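Local coordinates for protein glutathione S-transferase (PDB 4O7H) that probably catalyses the conjugation of glutathione to electrophilic substrates and is built as a dimer of two like subunits, at residues Gly8-Pro11 against Ala12-Lys15; Val95-Phe98 against Asp99-Asn103. All coordinates share one frame; numbering follows the deposited sequence.

Overall arrangement
Contact 1 (8-15) comes first along the chain and contact 2 (95-103) follows it in series. Contact 1 is the turn after strand 3-6 and the start of helix 11-22, in the thioredoxin-like N-terminal domain. Contact 2 lies wholly inside the long helix 85-119. Their centres are about 13 Å apart. They meet directly: K15 NZ of contact 1 forms a salt bridge with D99 OD2 of contact 2 at 2.9 Å, and it also packs on V95. The first helix of the N-terminal domain is thus tied by charge to helix 85-119. Contact 2 also reaches the second subunit, so the two contacts run from the N-terminal domain to the dimer interface.

Contact 1 of 2, residues Gly8-Pro11 against Ala12-Lys15; sequences GLSP and AARK
S10 is the N-cap of helix 11-22, and its side chain meets A13. The side-chain bond is A13 N to S10 OG, 3.0 Å long and fairly straight. S10 OG is anti to the backbone N (chi1 168°), which turns the hydroxyl over the first helical turn. There it takes an N-H that has no earlier carbonyl of the helix to use.

The regular backbone bonds of the helix begin here. R14 N gives to S10 O at 3.0 Å, and K15 N to P11 O at 2.9 Å. P11 opens the helix, where an N-H is not needed for a helical bond.

In the R14 side chain CG is anti to the carbonyl carbon, beside the backbone N (chi1 -71°), which sends the extended chain toward G8. R14 NE gives to G8 O at 2.8 Å, with the oxygen 19° out of the guanidinium plane. A weak second bond runs from R14 NH2 to the same oxygen at 3.1 Å. Two N-H groups therefore hold one carbonyl.

The apolar part is small: A13 CB lies 3.6 Å from S10 CB.

R14 NH1 goes on to S171 and Y217, and K15 NZ to T165. P11 and R14 pack on helix 161-175. The turn opens the beta-alpha-beta crossover from strand 3-6 through helix 11-22 to parallel strand 28-31 of the thioredoxin-like domain, with helix 85-119 also alongside.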
loop_
_atom_site.group_PDB
_atom_site.type_symbol
_atom_site.label_atom_id
_atom_site.label_comp_id
_atom_site.label_asym_id
_atom_site.label_seq_id
_atom_site.Cartn_x
_atom_site.Cartn_y
_atom_site.Cartn_z
ATOM N N GLY A 8 9.454 11.899 -12.110
ATOM C CA GLY A 8 8.165 12.464 -12.475
ATOM C C GLY A 8 7.083 11.458 -12.758
ATOM O O GLY A 8 5.900 11.820 -12.715
ATOM N N LEU A 9 7.418 10.204 -13.058
ATOM C CA LEU A 9 6.394 9.241 -13.361
ATOM C C LEU A 9 5.851 8.505 -12.141
ATOM O O LEU A 9 5.029 7.644 -12.264
ATOM C CB LEU A 9 6.978 8.199 -14.330
ATOM C CG LEU A 9 7.342 8.803 -15.687
ATOM C CD1 LEU A 9 7.749 7.655 -16.592
ATOM C CD2 LEU A 9 6.147 9.518 -16.284
ATOM N N SER A 10 6.344 8.839 -10.961
ATOM C CA SER A 10 5.971 8.104 -9.755
ATOM C C SER A 10 4.866 8.853 -9.012
ATOM O O SER A 10 5.123 9.958 -8.541
ATOM C CB SER A 10 7.178 8.024 -8.813
ATOM O OG SER A 10 6.803 7.553 -7.482
ATOM N N PRO A 11 3.671 8.257 -8.879
ATOM C CA PRO A 11 2.653 8.944 -8.090
ATOM C C PRO A 11 3.037 9.126 -6.647
ATOM O O PRO A 11 2.692 10.155 -6.054
ATOM C CB PRO A 11 1.426 8.067 -8.224
ATOM C CG PRO A 11 1.924 6.752 -8.720
ATOM C CD PRO A 11 3.162 7.009 -9.477
ATOM N N ALA A 12 3.695 8.148 -6.058
ATOM C CA ALA A 12 4.094 8.277 -4.683
ATOM C C ALA A 12 5.095 9.397 -4.463
ATOM O O ALA A 12 5.058 10.121 -3.481
ATOM C CB ALA A 12 4.679 6.968 -4.186
ATOM N N ALA A 13 6.033 9.516 -5.386
ATOM C CA ALA A 13 7.018 10.577 -5.290
ATOM C C ALA A 13 6.389 11.933 -5.496
ATOM O O ALA A 13 6.722 12.884 -4.759
ATOM C CB ALA A 13 8.177 10.336 -6.259
ATOM N N ARG A 14 5.445 12.029 -6.431
ATOM C CA ARG A 14 4.697 13.273 -6.575
ATOM C C ARG A 14 4.031 13.631 -5.277
ATOM O O ARG A 14 4.074 14.794 -4.834
ATOM C CB ARG A 14 3.691 13.187 -7.716
ATOM C CG ARG A 14 4.289 13.181 -9.127
ATOM C CD ARG A 14 3.209 13.272 -10.231
ATOM N NE ARG A 14 3.902 13.450 -11.505
ATOM C CZ ARG A 14 3.535 14.272 -12.480
ATOM N NH1 ARG A 14 2.394 14.922 -12.438
ATOM N NH2 ARG A 14 4.351 14.429 -13.518
ATOM N N LYS A 15 3.370 12.660 -4.666
ATOM C CA LYS A 15 2.700 12.904 -3.392
ATOM C C LYS A 15 3.619 13.454 -2.321
ATOM O O LYS A 15 3.284 14.394 -1.607
ATOM C CB LYS A 15 1.958 11.662 -2.883
ATOM C CG LYS A 15 1.677 11.768 -1.382
ATOM C CD LYS A 15 0.631 10.841 -0.930
ATOM C CE LYS A 15 1.029 9.432 -1.083
ATOM N NZ LYS A 15 -0.088 8.635 -0.520
#

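Contact 2 of 2, residues Val95-Phe98 against Asp99-Asn103; sequences VAWF and DRKFN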
loop_
_atom_site.group_PDB
_atom_site.type_symbol
_atom_site.label_atom_id
_atom_site.label_comp_id
_atom_site.label_asym_id
_atom_site.label_seq_id
_atom_site.Cartn_x
_atom_site.Cartn_y
_atom_site.Cartn_z
ATOM N N VAL A 95 -6.486 7.283 1.138
ATOM C CA VAL A 95 -5.114 7.064 0.630
ATOM C C VAL A 95 -5.012 5.684 0.008
ATOM O O VAL A 95 -4.477 5.527 -1.103
ATOM C CB VAL A 95 -4.039 7.284 1.731
ATOM C CG1 VAL A 95 -2.681 6.795 1.279
ATOM C CG2 VAL A 95 -3.983 8.757 2.044
ATOM N N ALA A 96 -5.453 4.651 0.735
ATOM C CA ALA A 96 -5.426 3.298 0.188
ATOM C C ALA A 96 -6.321 3.137 -1.053
ATOM O O ALA A 96 -5.941 2.421 -1.985
ATOM C CB ALA A 96 -5.849 2.288 1.244
ATOM N N TRP A 97 -7.487 3.737 -1.052
ATOM C CA TRP A 97 -8.350 3.671 -2.241
ATOM C C TRP A 97 -7.537 4.067 -3.498
ATOM O O TRP A 97 -7.583 3.379 -4.540
ATOM C CB TRP A 97 -9.507 4.611 -2.097
ATOM C CG TRP A 97 -10.391 4.606 -3.290
ATOM C CD1 TRP A 97 -10.195 5.306 -4.445
ATOM C CD2 TRP A 97 -11.621 3.878 -3.463
ATOM N NE1 TRP A 97 -11.204 5.043 -5.329
ATOM C CE2 TRP A 97 -12.109 4.195 -4.721
ATOM C CE3 TRP A 97 -12.363 3.016 -2.643
ATOM C CZ2 TRP A 97 -13.308 3.659 -5.229
ATOM C CZ3 TRP A 97 -13.519 2.498 -3.127
ATOM C CH2 TRP A 97 -13.997 2.821 -4.397
ATOM N N PHE A 98 -6.799 5.139 -3.396
ATOM C CA PHE A 98 -6.066 5.635 -4.576
ATOM C C PHE A 98 -4.773 4.916 -4.768
ATOM O O PHE A 98 -4.427 4.564 -5.900
ATOM C CB PHE A 98 -5.894 7.181 -4.505
ATOM C CG PHE A 98 -7.195 7.856 -4.775
ATOM C CD1 PHE A 98 -7.664 8.022 -6.064
ATOM C CD2 PHE A 98 -7.979 8.234 -3.717
ATOM C CE1 PHE A 98 -8.938 8.579 -6.273
ATOM C CE2 PHE A 98 -9.256 8.752 -3.923
ATOM C CZ PHE A 98 -9.702 8.932 -5.212
ATOM N N ASP A 99 -4.007 4.665 -3.691
ATOM C CA ASP A 99 -2.702 3.988 -3.900
ATOM C C ASP A 99 -2.807 2.480 -4.213
ATOM O O ASP A 99 -1.846 1.880 -4.701
ATOM C CB ASP A 99 -1.754 4.214 -2.712
ATOM C CG ASP A 99 -1.068 5.557 -2.732
ATOM O OD1 ASP A 99 -0.915 6.232 -3.818
ATOM O OD2 ASP A 99 -0.675 6.038 -1.632
ATOM N N ARG A 100 -3.944 1.861 -3.920
ATOM C CA ARG A 100 -4.234 0.477 -4.345
ATOM C C ARG A 100 -5.196 0.417 -5.518
ATOM O O ARG A 100 -4.825 -0.089 -6.583
ATOM C CB ARG A 100 -4.794 -0.383 -3.160
ATOM C CG ARG A 100 -5.277 -1.770 -3.560
ATOM C CD ARG A 100 -5.530 -2.731 -2.346
ATOM N NE ARG A 100 -6.488 -2.116 -1.439
ATOM C CZ ARG A 100 -6.243 -1.731 -0.191
ATOM N NH1 ARG A 100 -5.046 -1.910 0.352
ATOM N NH2 ARG A 100 -7.179 -1.116 0.483
ATOM N N LYS A 101 -6.453 0.755 -5.291
ATOM C CA LYS A 101 -7.535 0.512 -6.268
ATOM C C LYS A 101 -7.351 1.401 -7.517
ATOM O O LYS A 101 -7.329 0.913 -8.651
ATOM C CB LYS A 101 -8.920 0.675 -5.666
ATOM C CG LYS A 101 -10.027 0.232 -6.565
ATOM C CD LYS A 101 -11.396 0.490 -5.966
ATOM C CE LYS A 101 -12.518 0.378 -6.981
ATOM N NZ LYS A 101 -12.749 -1.023 -7.444
ATOM N N PHE A 102 -7.270 2.716 -7.332
ATOM C CA PHE A 102 -7.063 3.578 -8.487
ATOM C C PHE A 102 -5.761 3.235 -9.163
ATOM O O PHE A 102 -5.674 3.158 -10.403
ATOM C CB PHE A 102 -7.090 5.064 -8.053
ATOM C CG PHE A 102 -7.032 6.059 -9.199
ATOM C CD1 PHE A 102 -5.871 6.303 -9.880
ATOM C CD2 PHE A 102 -8.145 6.781 -9.518
ATOM C CE1 PHE A 102 -5.845 7.214 -10.908
ATOM C CE2 PHE A 102 -8.126 7.714 -10.519
ATOM C CZ PHE A 102 -6.967 7.931 -11.226
ATOM N N ASN A 103 -4.715 2.999 -8.362
ATOM C CA ASN A 103 -3.410 2.707 -8.896
ATOM C C ASN A 103 -3.437 1.472 -9.800
ATOM O O ASN A 103 -2.835 1.481 -10.868
ATOM C CB ASN A 103 -2.401 2.526 -7.780
ATOM C CG ASN A 103 -1.006 2.289 -8.298
ATOM O OD1 ASN A 103 -0.436 3.116 -8.985
ATOM N ND2 ASN A 103 -0.471 1.073 -8.029
#
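W97 lays one face of its indole against the aliphatic chain of K101, one turn on. K101 CD stands 3.8 Å from the centroid of the six-membered ring, 12° off the ring normal, a CH-pi contact. Both side chains have CG anti to the backbone N (chi1 179° for W97), so they leave the helix side by side and point the same way. The chain of K101 bends only at its end, where NZ forms a salt bridge with E105. W97 NE1 makes a hydrogen bond to H140 ND1. An alanine in place of W97 would probably leave the K101 methylenes without their aromatic cover and H140 without its indole N-H partner.

F98 and F102 form an oblique aromatic pair, with centroids 5.6 Å apart and planes at 42°. Their closest side-chain atoms are F98 CD1 and F102 CB, at 3.6 Å. F102 also meets H140 edge-to-face.

The backbone changes step here. D99 N gives to V95 O at 2.8 Å, and R100 N gives to A96 O at 2.8 Å, as in a regular alpha helix. After that F102 N gives to W97 O at 2.9 Å and N103 N to F98 O at 2.9 Å, five residues apart. The first of these two is nearly straight, the second clearly bent.

D99 runs beside V95, and its OD2 accepts from W65 NE1. The R100 guanidinium forms salt bridges with E47 and D63 of the second subunit, and W97 and K101 also pack on that E47. The arrangement is a wide pi-type turn set within an alpha helix, here in the long helix 85-119 of the glutathione S-transferase fold, where it faces both the N-terminal domain and the dimer partner.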